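Local coordinates for protein delta-1-pyrroline-5-carboxylate dehydrogenase, mitochondrial (Mus musculus, PDB 4E3X) that probably oxidises L-glutamate gamma-semialdehyde to glutamate with NAD+ in mitochondria, completing the second step of proline breakdown as a homodimeric aldehyde dehydrogenase, at residues N319-H324 against D508-S513; C351-V356 against K468-T473; S76-Q81 against V91-Y96. All coordinates share one frame; numbering follows the deposited sequence.

Interaction 1. Residues N319-H324 against D508-S513. With PRO (proline), chain K.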
ATOM      1  N   ASN B 319      -8.422  13.667  19.225  1.00  8.19           N
ATOM      2  CA  ASN B 319      -7.257  14.512  19.013  1.00  8.78           C
ATOM      3  C   ASN B 319      -6.974  15.483  20.140  1.00  8.94           C
ATOM      4  O   ASN B 319      -7.895  15.950  20.811  1.00  9.99           O
ATOM      5  CB  ASN B 319      -7.418  15.250  17.694  1.00  7.97           C
ATOM      6  CG  ASN B 319      -7.890  14.326  16.597  1.00  7.64           C
ATOM      7  OD1 ASN B 319      -7.179  13.395  16.209  1.00  7.89           O
ATOM      8  ND2 ASN B 319      -9.110  14.542  16.118  1.00  8.33           N
ATOM      9  N   PHE B 320      -5.697  15.806  20.322  1.00  8.65           N
ATOM     10  CA  PHE B 320      -5.257  16.610  21.461  1.00  8.89           C
ATOM     11  C   PHE B 320      -4.689  17.975  21.093  1.00  9.53           C
ATOM     12  O   PHE B 320      -4.127  18.156  20.013  1.00  9.04           O
ATOM     13  CB  PHE B 320      -4.198  15.847  22.277  1.00  9.17           C
ATOM     14  CG  PHE B 320      -2.933  15.546  21.509  1.00  9.06           C
ATOM     15  CD1 PHE B 320      -1.885  16.461  21.471  1.00  8.71           C
ATOM     16  CD2 PHE B 320      -2.790  14.346  20.826  1.00  7.89           C
ATOM     17  CE1 PHE B 320      -0.715  16.183  20.763  1.00  8.98           C
ATOM     18  CE2 PHE B 320      -1.627  14.064  20.121  1.00  8.19           C
ATOM     19  CZ  PHE B 320      -0.592  14.984  20.087  1.00  8.95           C
ATOM     20  N   HIS B 321      -4.856  18.926  22.012  1.00  9.30           N
ATOM     21  CA  HIS B 321      -4.014  20.117  22.070  1.00  9.39           C
ATOM     22  C   HIS B 321      -3.261  20.040  23.395  1.00  9.04           C
ATOM     23  O   HIS B 321      -3.883  20.034  24.461  1.00 10.40           O
ATOM     24  CB  HIS B 321      -4.835  21.419  22.024  1.00  9.40           C
ATOM     25  CG  HIS B 321      -5.295  21.816  20.649  1.00  9.50           C
ATOM     26  ND1 HIS B 321      -5.912  23.024  20.395  1.00  9.38           N
ATOM     27  CD2 HIS B 321      -5.252  21.166  19.459  1.00  9.03           C
ATOM     28  CE1 HIS B 321      -6.215  23.107  19.111  1.00  9.00           C
ATOM     29  NE2 HIS B 321      -5.820  21.993  18.517  1.00  9.74           N
ATOM     30  N   PHE B 322      -1.936  19.967  23.328  1.00  8.71           N
ATOM     31  CA  PHE B 322      -1.102  19.932  24.523  1.00  9.12           C
ATOM     32  C   PHE B 322      -0.445  21.293  24.702  1.00  8.86           C
ATOM     33  O   PHE B 322       0.241  21.779  23.812  1.00  9.94           O
ATOM     34  CB  PHE B 322      -0.026  18.840  24.439  1.00  9.26           C
ATOM     35  CG  PHE B 322       0.894  18.828  25.629  1.00 10.19           C
ATOM     36  CD1 PHE B 322       0.570  18.101  26.765  1.00 11.77           C
ATOM     37  CD2 PHE B 322       2.060  19.583  25.630  1.00 11.92           C
ATOM     38  CE1 PHE B 322       1.408  18.108  27.879  1.00 13.51           C
ATOM     39  CE2 PHE B 322       2.893  19.598  26.734  1.00 12.96           C
ATOM     40  CZ  PHE B 322       2.567  18.854  27.857  1.00 13.40           C
ATOM     41  N   VAL B 323      -0.640  21.886  25.873  1.00  9.24           N
ATOM     42  CA  VAL B 323      -0.120  23.212  26.154  1.00 10.49           C
ATOM     43  C   VAL B 323       1.031  23.118  27.150  1.00  9.98           C
ATOM     44  O   VAL B 323       0.904  22.478  28.195  1.00 10.25           O
ATOM     45  CB  VAL B 323      -1.224  24.111  26.744  1.00 11.29           C
ATOM     46  CG1 VAL B 323      -0.674  25.482  27.084  1.00 12.17           C
ATOM     47  CG2 VAL B 323      -2.384  24.235  25.772  1.00 11.99           C
ATOM     48  N   HIS B 324       2.160  23.725  26.797  1.00 10.11           N
ATOM     49  CA  HIS B 324       3.288  23.872  27.704  1.00 11.18           C
ATOM     50  C   HIS B 324       3.226  25.270  28.318  1.00 11.34           C
ATOM     51  O   HIS B 324       2.609  26.181  27.756  1.00 11.78           O
ATOM     52  CB  HIS B 324       4.614  23.675  26.963  1.00 12.20           C
ATOM     53  CG  HIS B 324       5.820  23.813  27.838  1.00 12.51           C
ATOM     54  ND1 HIS B 324       6.625  24.931  27.822  1.00 12.36           N
ATOM     55  CD2 HIS B 324       6.356  22.976  28.760  1.00 12.59           C
ATOM     56  CE1 HIS B 324       7.601  24.782  28.700  1.00 13.36           C
ATOM     57  NE2 HIS B 324       7.463  23.603  29.280  1.00 13.25           N
ATOM     58  N   ASP B 508      -0.163  25.663  16.171  1.00  9.74           N
ATOM     59  CA  ASP B 508      -1.339  25.845  15.331  1.00 10.07           C
ATOM     60  C   ASP B 508      -2.401  24.832  15.749  1.00  9.73           C
ATOM     61  O   ASP B 508      -2.105  23.880  16.486  1.00 10.45           O
ATOM     62  CB  ASP B 508      -0.997  25.697  13.842  1.00 11.16           C
ATOM     63  CG  ASP B 508      -1.866  26.577  12.954  1.00 12.21           C
ATOM     64  OD1 ASP B 508      -3.022  26.862  13.342  1.00 12.64           O
ATOM     65  OD2 ASP B 508      -1.394  26.983  11.868  1.00 13.24           O
ATOM     66  N   LYS B 509      -3.634  25.043  15.288  1.00  9.51           N
ATOM     67  CA  LYS B 509      -4.733  24.155  15.650  1.00  9.19           C
ATOM     68  C   LYS B 509      -4.679  22.817  14.906  1.00  8.14           C
ATOM     69  O   LYS B 509      -4.036  22.692  13.853  1.00  9.13           O
ATOM     70  CB  LYS B 509      -6.088  24.826  15.416  1.00 11.03           C
ATOM     71  CG  LYS B 509      -6.384  25.205  13.969  1.00 11.14           C
ATOM     72  CD  LYS B 509      -7.800  25.780  13.857  1.00 11.86           C
ATOM     73  CE  LYS B 509      -8.151  26.201  12.440  1.00 13.00           C
ATOM     74  NZ  LYS B 509      -8.024  25.076  11.474  1.00 13.14           N
ATOM     75  N   SER B 510      -5.378  21.821  15.446  1.00  8.16           N
ATOM     76  CA  SER B 510      -5.268  20.449  14.950  1.00  7.59           C
ATOM     77  C   SER B 510      -6.127  20.159  13.728  1.00  8.44           C
ATOM     78  O   SER B 510      -6.034  19.064  13.181  1.00  9.02           O
ATOM     79  CB  SER B 510      -5.592  19.447  16.060  1.00  7.90           C
ATOM     80  OG  SER B 510      -6.959  19.537  16.429  1.00  8.07           O
ATOM     81  N   THR B 511      -6.955  21.118  13.319  1.00  8.70           N
ATOM     82  CA  THR B 511      -7.812  20.952  12.143  1.00  9.45           C
ATOM     83  C   THR B 511      -7.290  21.767  10.972  1.00 10.46           C
ATOM     84  O   THR B 511      -6.391  22.588  11.131  1.00 11.44           O
ATOM     85  CB  THR B 511      -9.238  21.438  12.421  1.00  9.96           C
ATOM     86  OG1 THR B 511      -9.201  22.817  12.806  1.00  9.52           O
ATOM     87  CG2 THR B 511      -9.888  20.618  13.516  1.00 10.23           C
ATOM     88  N   GLY B 512      -7.865  21.544   9.795  1.00 11.07           N
ATOM     89  CA  GLY B 512      -7.624  22.406   8.652  1.00 11.68           C
ATOM     90  C   GLY B 512      -6.421  22.062   7.800  1.00 12.02           C
ATOM     91  O   GLY B 512      -5.764  22.959   7.271  1.00 13.23           O
ATOM     92  N   SER B 513      -6.130  20.776   7.650  1.00 10.71           N
ATOM     93  CA  SER B 513      -5.070  20.380   6.734  1.00 10.54           C
ATOM     94  C   SER B 513      -5.386  20.874   5.325  1.00 10.47           C
ATOM     95  O   SER B 513      -6.546  20.929   4.905  1.00 12.01           O
ATOM     96  CB  SER B 513      -4.881  18.865   6.727  1.00 11.35           C
ATOM     97  OG  SER B 513      -6.029  18.215   6.205  1.00 11.45           O
TER
HETATM   98  N   PRO K 603      -8.837  17.163   6.501  1.00 21.92           N
HETATM   99  CA  PRO K 603      -9.710  17.764   7.511  1.00 21.10           C
HETATM  100  C   PRO K 603      -8.932  18.532   8.574  1.00 18.40           C
HETATM  101  O   PRO K 603      -7.701  18.456   8.667  1.00 13.90           O
HETATM  102  CB  PRO K 603     -10.398  16.547   8.126  1.00 22.31           C
HETATM  103  CG  PRO K 603     -10.530  15.610   6.976  1.00 22.51           C
HETATM  104  CD  PRO K 603      -9.292  15.813   6.122  1.00 22.45           C
HETATM  105  OXT PRO K 603      -9.532  19.258   9.368  1.00 20.09           O
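S510 OG is gripped by S339 OG and by the carbonyl of S349, and its CB and OG lie close to the imidazole of H321. The bond that joins the two segments is made by the backbone of the same serine: S510 N donates to H321 NE2 at 3.1 Å. It is bent, with 135° at the hydrogen, and the donor sits a little out of the ring plane. Since NE2 accepts, the proton of the imidazole is probably on ND1, which is hydrogen-bonded to T336 OG1. With CG beside its own backbone N and opposite the carbonyl carbon (chi1 -79°), H321 swings its ring out to the loop, where CE1 also comes within 4.1 Å of K509 CB.

The loop braces itself: the K509 chain kinks at its last torsion and curls back, giving NZ to T511 OG1 at 2.9 Å and, weakly, to T511 O. The loop then turns to the ligand. G512 N points almost straight (175°) at proline OXT, 2.9 Å away, and S513 grips the other carboxylate oxygen twice, through N and through OG, each 3.0 Å from proline O. G512 has backbone angles that would jam any CB against the carbonyl before it. S513 is a known substrate-binding residue, so this loop end is consistent with a seat for the substrate's carboxylate. N319 ND2 bonds to the carbonyl of the nucleophile C348.

Strand 319-323 runs between parallel strands 351-357 and 476-483. Helix 329-341 packs against H321 and V323, helix 463-472 against F320 and F322, and the loop itself follows strand 503-506.

Interaction 2. Residues C351-V356 against K468-T473. Unlike the reference sequence in segment 468-473: K468 (reference Gln).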
ATOM      1  N   CYS B 351     -10.038  18.915  17.888  1.00  8.96           N
ATOM      2  CA  CYS B 351      -9.513  18.773  19.237  1.00  9.95           C
ATOM      3  C   CYS B 351     -10.637  18.465  20.210  1.00  9.18           C
ATOM      4  O   CYS B 351     -11.595  19.227  20.313  1.00  9.90           O
ATOM      5  CB  CYS B 351      -8.824  20.063  19.678  1.00 10.86           C
ATOM      6  SG  CYS B 351      -8.356  20.089  21.422  1.00 11.40           S
ATOM      7  N   SER B 352     -10.508  17.365  20.945  1.00  8.90           N
ATOM      8  CA  SER B 352     -11.490  17.032  21.967  1.00 10.17           C
ATOM      9  C   SER B 352     -10.857  16.811  23.335  1.00  9.73           C
ATOM     10  O   SER B 352     -11.566  16.608  24.322  1.00 10.50           O
ATOM     11  CB  SER B 352     -12.303  15.803  21.566  1.00 11.05           C
ATOM     12  OG  SER B 352     -11.459  14.694  21.332  1.00 11.97           O
ATOM     13  N   ARG B 353      -9.528  16.844  23.402  1.00  9.51           N
ATOM     14  CA  ARG B 353      -8.844  16.837  24.692  1.00 10.32           C
ATOM     15  C   ARG B 353      -7.767  17.917  24.742  1.00  9.88           C
ATOM     16  O   ARG B 353      -6.899  17.992  23.870  1.00 10.91           O
ATOM     17  CB  ARG B 353      -8.299  15.449  25.043  1.00 14.26           C
ATOM     18  CG  ARG B 353      -7.558  14.761  23.953  1.00 15.20           C
ATOM     19  CD  ARG B 353      -7.182  13.327  24.325  1.00 13.66           C
ATOM     20  NE  ARG B 353      -6.512  12.753  23.175  1.00 10.94           N
ATOM     21  CZ  ARG B 353      -5.334  12.141  23.186  1.00  9.90           C
ATOM     22  NH1 ARG B 353      -4.843  11.690  22.040  1.00 10.70           N
ATOM     23  NH2 ARG B 353      -4.657  11.972  24.315  1.00  9.70           N
ATOM     24  N   LEU B 354      -7.862  18.767  25.765  1.00  9.50           N
ATOM     25  CA  LEU B 354      -6.939  19.873  25.966  1.00  9.12           C
ATOM     26  C   LEU B 354      -6.183  19.637  27.268  1.00  9.44           C
ATOM     27  O   LEU B 354      -6.798  19.421  28.308  1.00 10.69           O
ATOM     28  CB  LEU B 354      -7.715  21.188  26.060  1.00 10.26           C
ATOM     29  CG  LEU B 354      -6.894  22.449  26.368  1.00 10.80           C
ATOM     30  CD1 LEU B 354      -5.955  22.782  25.235  1.00 11.22           C
ATOM     31  CD2 LEU B 354      -7.792  23.636  26.677  1.00 11.86           C
ATOM     32  N   TYR B 355      -4.856  19.677  27.203  1.00  9.53           N
ATOM     33  CA  TYR B 355      -4.009  19.476  28.374  1.00  9.21           C
ATOM     34  C   TYR B 355      -3.350  20.807  28.711  1.00 10.00           C
ATOM     35  O   TYR B 355      -2.627  21.359  27.888  1.00 11.09           O
ATOM     36  CB  TYR B 355      -2.931  18.427  28.069  1.00 10.11           C
ATOM     37  CG  TYR B 355      -3.462  17.036  27.783  1.00  9.58           C
ATOM     38  CD1 TYR B 355      -3.466  16.059  28.772  1.00  9.99           C
ATOM     39  CD2 TYR B 355      -3.937  16.693  26.518  1.00  9.74           C
ATOM     40  CE1 TYR B 355      -3.940  14.774  28.521  1.00  9.99           C
ATOM     41  CE2 TYR B 355      -4.425  15.413  26.262  1.00 10.53           C
ATOM     42  CZ  TYR B 355      -4.418  14.458  27.261  1.00 10.75           C
ATOM     43  OH  TYR B 355      -4.893  13.185  27.002  1.00 11.65           O
ATOM     44  N   VAL B 356      -3.610  21.320  29.914  1.00 10.15           N
ATOM     45  CA  VAL B 356      -3.156  22.662  30.305  1.00 11.06           C
ATOM     46  C   VAL B 356      -2.329  22.601  31.589  1.00 11.23           C
ATOM     47  O   VAL B 356      -2.736  21.937  32.537  1.00 11.05           O
ATOM     48  CB  VAL B 356      -4.371  23.612  30.540  1.00 12.94           C
ATOM     49  CG1 VAL B 356      -3.914  25.009  30.945  1.00 14.50           C
ATOM     50  CG2 VAL B 356      -5.238  23.687  29.304  1.00 13.39           C
ATOM     51  N   LYS B 468       3.451  11.448  28.131  1.00 10.15           N
ATOM     52  CA  LYS B 468       3.244  10.008  27.965  1.00 10.35           C
ATOM     53  C   LYS B 468       1.755   9.644  27.982  1.00 10.11           C
ATOM     54  O   LYS B 468       1.298   8.819  27.185  1.00 10.31           O
ATOM     55  CB  LYS B 468       4.027   9.209  29.007  1.00 11.78           C
ATOM     56  CG  LYS B 468       5.526   9.302  28.819  1.00 13.49           C
ATOM     57  CD  LYS B 468       6.259   8.434  29.831  1.00 15.12           C
ATOM     58  CE  LYS B 468       7.742   8.325  29.501  1.00 17.98           C
ATOM     59  NZ  LYS B 468       8.423   9.645  29.535  1.00 19.92           N
ATOM     60  N   LEU B 469       0.997  10.280  28.868  1.00 10.67           N
ATOM     61  CA  LEU B 469      -0.446  10.071  28.898  1.00 11.07           C
ATOM     62  C   LEU B 469      -1.133  10.527  27.614  1.00 10.56           C
ATOM     63  O   LEU B 469      -2.060   9.870  27.143  1.00 10.89           O
ATOM     64  CB  LEU B 469      -1.074  10.761  30.111  1.00 13.06           C
ATOM     65  CG  LEU B 469      -0.702  10.138  31.458  1.00 15.60           C
ATOM     66  CD1 LEU B 469      -1.382  10.877  32.601  1.00 16.75           C
ATOM     67  CD2 LEU B 469      -1.062   8.661  31.471  1.00 17.43           C
ATOM     68  N   VAL B 470      -0.687  11.647  27.047  1.00 10.17           N
ATOM     69  CA  VAL B 470      -1.262  12.109  25.783  1.00 10.10           C
ATOM     70  C   VAL B 470      -1.130  10.992  24.743  1.00 10.34           C
ATOM     71  O   VAL B 470      -2.061  10.689  24.003  1.00 10.93           O
ATOM     72  CB  VAL B 470      -0.576  13.394  25.262  1.00 10.80           C
ATOM     73  CG1 VAL B 470      -1.093  13.743  23.865  1.00 11.26           C
ATOM     74  CG2 VAL B 470      -0.796  14.552  26.228  1.00 12.07           C
ATOM     75  N   ASP B 471       0.037  10.360  24.728  1.00  9.72           N
ATOM     76  CA  ASP B 471       0.353   9.322  23.769  1.00  9.75           C
ATOM     77  C   ASP B 471      -0.372   7.989  24.007  1.00 10.33           C
ATOM     78  O   ASP B 471      -0.720   7.305  23.048  1.00 10.96           O
ATOM     79  CB  ASP B 471       1.870   9.113  23.764  1.00 11.29           C
ATOM     80  CG  ASP B 471       2.296   7.981  22.868  1.00 13.42           C
ATOM     81  OD1 ASP B 471       2.138   8.092  21.636  1.00 13.39           O
ATOM     82  OD2 ASP B 471       2.801   6.978  23.399  1.00 16.16           O
ATOM     83  N   SER B 472      -0.597   7.622  25.270  1.00  9.52           N
ATOM     84  CA  SER B 472      -1.082   6.279  25.596  1.00 11.38           C
ATOM     85  C   SER B 472      -2.566   6.182  25.940  1.00 11.77           C
ATOM     86  O   SER B 472      -3.118   5.083  25.979  1.00 13.94           O
ATOM     87  CB  SER B 472      -0.279   5.706  26.762  1.00 12.97           C
ATOM     88  OG  SER B 472      -0.622   6.380  27.959  1.00 14.31           O
ATOM     89  N   THR B 473      -3.214   7.314  26.197  1.00 10.74           N
ATOM     90  CA  THR B 473      -4.578   7.286  26.725  1.00 11.07           C
ATOM     91  C   THR B 473      -5.608   6.735  25.740  1.00 11.09           C
ATOM     92  O   THR B 473      -6.506   5.978  26.126  1.00 12.61           O
ATOM     93  CB  THR B 473      -5.010   8.673  27.242  1.00 11.42           C
ATOM     94  OG1 THR B 473      -4.215   9.003  28.388  1.00 12.80           O
ATOM     95  CG2 THR B 473      -6.484   8.679  27.638  1.00 12.43           C
TER
HETATM   96  O   HOH W   1      -4.973  11.586  29.072  1.00 13.23           O
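V470 sets its CG2 methyl over one face of the Y355 ring, 3.6 Å from the centroid and only 6° off the ring normal. This is a CH-pi contact with the methyl centred on the ring, and the two side chains pass each other in opposite directions.

Beside it, R353 comes across from the strand. Its CG lies between the backbone N and the carbonyl carbon (chi1 47°), and the chain is then extended to NE, long enough for the guanidinium to meet the helix edge-on. NH2 donates to V470 O at 2.9 Å, nearly straight at 171°, on a lone pair and in the planes of both groups. The same nitrogen also donates to Y355 OH at 3.0 Å, while NE is taken by the carbonyl of K318. These bonds fix the guanidinium's rotation and pin the phenol.

On the other side of the phenol a water lies 2.6 Å from Y355 OH and donates to T473 OG1 at 2.8 Å. T473 OG1 in turn reaches back to L469 O, 2.6 Å away; that carbonyl also takes the hydrogen of T473 N, the two donors coming from opposite faces of its plane. A leucine in place of R353 would probably leave the carbonyls of V470 and K318 without these donors and take one partner from the Y355 hydroxyl.

The axes of strand 351-356 and helix 468-472 run nearly antiparallel and approach to 10.8 Å, as in an alpha/beta layer. The charged guanidinium meets the V470 carbonyl in the last turn of the helix, where the helix dipole would probably favour a cation.

Interaction 3. Residues S76-Q81 against V91-Y96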
ATOM      1  N   SER B  76     -37.700   1.220  -4.658  1.00 12.72           N
ATOM      2  CA  SER B  76     -38.767   1.477  -3.693  1.00 14.91           C
ATOM      3  C   SER B  76     -38.254   1.998  -2.352  1.00 15.04           C
ATOM      4  O   SER B  76     -39.046   2.444  -1.516  1.00 15.98           O
ATOM      5  CB  SER B  76     -39.551   0.190  -3.430  1.00 17.16           C
ATOM      6  OG  SER B  76     -38.720  -0.757  -2.761  1.00 19.58           O
ATOM      7  N   ASP B  77     -36.947   1.919  -2.128  1.00 12.99           N
ATOM      8  CA  ASP B  77     -36.402   2.281  -0.827  1.00 12.25           C
ATOM      9  C   ASP B  77     -36.086   3.768  -0.792  1.00 10.54           C
ATOM     10  O   ASP B  77     -34.930   4.186  -0.892  1.00 10.44           O
ATOM     11  CB  ASP B  77     -35.157   1.459  -0.489  1.00 12.11           C
ATOM     12  CG  ASP B  77     -34.831   1.487   0.995  1.00 13.53           C
ATOM     13  OD1 ASP B  77     -35.400   2.335   1.710  1.00 14.93           O
ATOM     14  OD2 ASP B  77     -34.001   0.672   1.450  1.00 13.73           O
ATOM     15  N   ILE B  78     -37.135   4.566  -0.625  1.00  9.98           N
ATOM     16  CA  ILE B  78     -37.031   6.014  -0.651  1.00 10.40           C
ATOM     17  C   ILE B  78     -36.487   6.542   0.671  1.00  9.82           C
ATOM     18  O   ILE B  78     -36.919   6.117   1.743  1.00 11.43           O
ATOM     19  CB  ILE B  78     -38.415   6.632  -0.932  1.00 11.71           C
ATOM     20  CG1 ILE B  78     -38.928   6.173  -2.303  1.00 13.18           C
ATOM     21  CG2 ILE B  78     -38.361   8.159  -0.853  1.00 12.82           C
ATOM     22  CD1 ILE B  78     -38.057   6.624  -3.462  1.00 14.33           C
ATOM     23  N   GLN B  79     -35.540   7.476   0.584  1.00  8.90           N
ATOM     24  CA  GLN B  79     -34.900   8.066   1.752  1.00 10.04           C
ATOM     25  C   GLN B  79     -34.890   9.584   1.602  1.00  9.45           C
ATOM     26  O   GLN B  79     -34.952  10.098   0.485  1.00  9.77           O
ATOM     27  CB  GLN B  79     -33.458   7.556   1.868  1.00 10.90           C
ATOM     28  CG  GLN B  79     -33.320   6.044   2.006  1.00 12.45           C
ATOM     29  CD  GLN B  79     -33.728   5.547   3.378  1.00 14.00           C
ATOM     30  OE1 GLN B  79     -33.530   6.232   4.380  1.00 15.91           O
ATOM     31  NE2 GLN B  79     -34.300   4.347   3.430  1.00 14.21           N
ATOM     32  N   TYR B  80     -34.817  10.295   2.723  1.00  9.61           N
ATOM     33  CA  TYR B  80     -34.725  11.750   2.680  1.00 10.23           C
ATOM     34  C   TYR B  80     -33.511  12.248   3.432  1.00  9.48           C
ATOM     35  O   TYR B  80     -33.156  11.712   4.480  1.00 12.03           O
ATOM     36  CB  TYR B  80     -35.965  12.407   3.282  1.00 11.87           C
ATOM     37  CG  TYR B  80     -37.212  12.156   2.487  1.00 13.96           C
ATOM     38  CD1 TYR B  80     -38.053  11.104   2.804  1.00 16.32           C
ATOM     39  CD2 TYR B  80     -37.542  12.961   1.403  1.00 14.13           C
ATOM     40  CE1 TYR B  80     -39.204  10.862   2.070  1.00 17.69           C
ATOM     41  CE2 TYR B  80     -38.693  12.735   0.670  1.00 16.23           C
ATOM     42  CZ  TYR B  80     -39.515  11.683   1.001  1.00 17.80           C
ATOM     43  OH  TYR B  80     -40.653  11.455   0.260  1.00 20.41           O
ATOM     44  N   GLN B  81     -32.886  13.283   2.879  1.00  7.92           N
ATOM     45  CA  GLN B  81     -31.849  14.038   3.563  1.00  7.83           C
ATOM     46  C   GLN B  81     -32.507  15.292   4.133  1.00  7.05           C
ATOM     47  O   GLN B  81     -33.243  15.989   3.419  1.00  8.52           O
ATOM     48  CB  GLN B  81     -30.739  14.425   2.590  1.00  7.92           C
ATOM     49  CG  GLN B  81     -29.605  15.186   3.238  1.00  7.62           C
ATOM     50  CD  GLN B  81     -28.648  15.765   2.221  1.00  7.33           C
ATOM     51  OE1 GLN B  81     -28.839  15.601   1.008  1.00  8.04           O
ATOM     52  NE2 GLN B  81     -27.621  16.462   2.698  1.00  7.52           N
ATOM     53  N   VAL B  91     -34.172  18.245   2.094  1.00  8.66           N
ATOM     54  CA  VAL B  91     -33.397  18.864   1.023  1.00  8.39           C
ATOM     55  C   VAL B  91     -33.245  17.953  -0.186  1.00  8.26           C
ATOM     56  O   VAL B  91     -33.029  18.417  -1.308  1.00  8.01           O
ATOM     57  CB  VAL B  91     -32.018  19.373   1.512  1.00  8.09           C
ATOM     58  CG1 VAL B  91     -32.185  20.228   2.765  1.00  9.75           C
ATOM     59  CG2 VAL B  91     -31.057  18.210   1.766  1.00  8.20           C
ATOM     60  N   ALA B  92     -33.367  16.652   0.041  1.00  7.97           N
ATOM     61  CA  ALA B  92     -33.282  15.693  -1.050  1.00  8.15           C
ATOM     62  C   ALA B  92     -34.129  14.472  -0.747  1.00  7.47           C
ATOM     63  O   ALA B  92     -34.272  14.075   0.420  1.00  8.94           O
ATOM     64  CB  ALA B  92     -31.827  15.285  -1.321  1.00  9.24           C
ATOM     65  N   LYS B  93     -34.694  13.904  -1.809  1.00  7.84           N
ATOM     66  CA  LYS B  93     -35.345  12.604  -1.778  1.00  8.10           C
ATOM     67  C   LYS B  93     -34.510  11.717  -2.676  1.00  7.96           C
ATOM     68  O   LYS B  93     -34.283  12.045  -3.836  1.00 10.03           O
ATOM     69  CB  LYS B  93     -36.768  12.701  -2.328  1.00 10.54           C
ATOM     70  CG  LYS B  93     -37.498  11.364  -2.319  1.00 13.55           C
ATOM     71  CD  LYS B  93     -38.973  11.490  -2.653  1.00 19.12           C
ATOM     72  CE  LYS B  93     -39.190  11.750  -4.116  1.00 21.47           C
ATOM     73  NZ  LYS B  93     -40.644  11.680  -4.462  1.00 21.69           N
ATOM     74  N   PHE B  94     -34.021  10.609  -2.136  1.00  7.17           N
ATOM     75  CA  PHE B  94     -33.167   9.721  -2.910  1.00  7.70           C
ATOM     76  C   PHE B  94     -33.609   8.296  -2.646  1.00  7.65           C
ATOM     77  O   PHE B  94     -34.636   8.080  -2.013  1.00  9.18           O
ATOM     78  CB  PHE B  94     -31.670   9.978  -2.622  1.00  7.75           C
ATOM     79  CG  PHE B  94     -31.235   9.666  -1.210  1.00  8.13           C
ATOM     80  CD1 PHE B  94     -30.586   8.474  -0.928  1.00  8.39           C
ATOM     81  CD2 PHE B  94     -31.424  10.580  -0.178  1.00  8.88           C
ATOM     82  CE1 PHE B  94     -30.160   8.181   0.357  1.00  8.76           C
ATOM     83  CE2 PHE B  94     -31.001  10.298   1.119  1.00  9.37           C
ATOM     84  CZ  PHE B  94     -30.361   9.096   1.384  1.00  8.89           C
ATOM     85  N   CYS B  95     -32.867   7.324  -3.152  1.00  8.35           N
ATOM     86  CA  CYS B  95     -33.218   5.943  -2.876  1.00  9.15           C
ATOM     87  C   CYS B  95     -31.983   5.086  -2.696  1.00  8.38           C
ATOM     88  O   CYS B  95     -30.902   5.405  -3.184  1.00 10.19           O
ATOM     89  CB  CYS B  95     -34.110   5.361  -3.977  1.00 10.62           C
ATOM     90  SG  CYS B  95     -33.325   5.214  -5.597  1.00 12.13           S
ATOM     91  N   TYR B  96     -32.156   3.983  -1.986  1.00  7.86           N
ATOM     92  CA  TYR B  96     -31.079   3.032  -1.817  1.00  8.37           C
ATOM     93  C   TYR B  96     -31.081   2.031  -2.968  1.00  7.23           C
ATOM     94  O   TYR B  96     -32.107   1.406  -3.235  1.00  8.26           O
ATOM     95  CB  TYR B  96     -31.266   2.259  -0.515  1.00  8.51           C
ATOM     96  CG  TYR B  96     -30.884   2.967   0.777  1.00  8.05           C
ATOM     97  CD1 TYR B  96     -30.065   4.092   0.799  1.00  8.03           C
ATOM     98  CD2 TYR B  96     -31.316   2.455   1.993  1.00  8.87           C
ATOM     99  CE1 TYR B  96     -29.703   4.688   2.015  1.00  9.50           C
ATOM    100  CE2 TYR B  96     -30.970   3.033   3.187  1.00  9.55           C
ATOM    101  CZ  TYR B  96     -30.168   4.144   3.201  1.00  9.47           C
ATOM    102  OH  TYR B  96     -29.838   4.692   4.424  1.00 11.63           O
TER
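Q79 packs its chain on two rings of segment 91-96. Its CB sits over the face of F94, 3.7 Å from the centroid, and its CG over the centre of Y96 at the same distance. A bend at chi2 then lays the amide almost flat on the Y96 ring, the planes 11° apart. F94 has CG between its backbone N and carbonyl carbon (chi1 65°), which carries the ring under Q79.

On the I78 and Y80 side, Y80 runs alongside K93, with OH 3.4 Å from K93 CD, and I78 CG2 packs on K93 CG. At the other end, Q81 lays its amide carbon CD against V91 CG2, 3.5 Å off.

The Q79 amide is held by D77: Q79 NE2 donates to D77 OD1 at 2.9 Å, and D77 OD2 meets the edge of the Y96 ring. Q79 and F94 form a hydrogen-bonded antiparallel pair, Q79 N to F94 O and F94 N to Q79 O, both 2.8 Å. V91 and A92 both face Q81 O in a classic beta bulge, the V91 N bond short but bent, the A92 N bond weak. Farther out, Y96 OH bonds to D236, and the Q81 amide to L240 N and G150 O.

The hairpin of strands 78-83 and 89-95 closes one side of a four-stranded sheet: 78-83 is outermost in the chain, 62-68 flanks 89-95, and helix 239-251 packs against Q81, V91 and F94.

Interaction 3 comes first along the chain; interactions 1 and 2 follow, with both segments of interaction 2 falling between those of interaction 1. Interactions 1 and 2 are close neighbours, centres about 10 Å apart, because parallel strands 319-323 and 351-357 lie side by side in one sheet: H321 N is 2.9 Å from R353 O. F320 CG and V470 CG1 also pack at 3.5 Å, so helix 463-472 serves both. Interaction 3, in a different sheet, lies about 38 and 41 Å, centre to centre, from interactions 1 and 2. The loop 508-513 of interaction 1 binds a proline; the side chain of Y96 in interaction 3 lies about 6 Å from that of K233, an NAD+-binding residue.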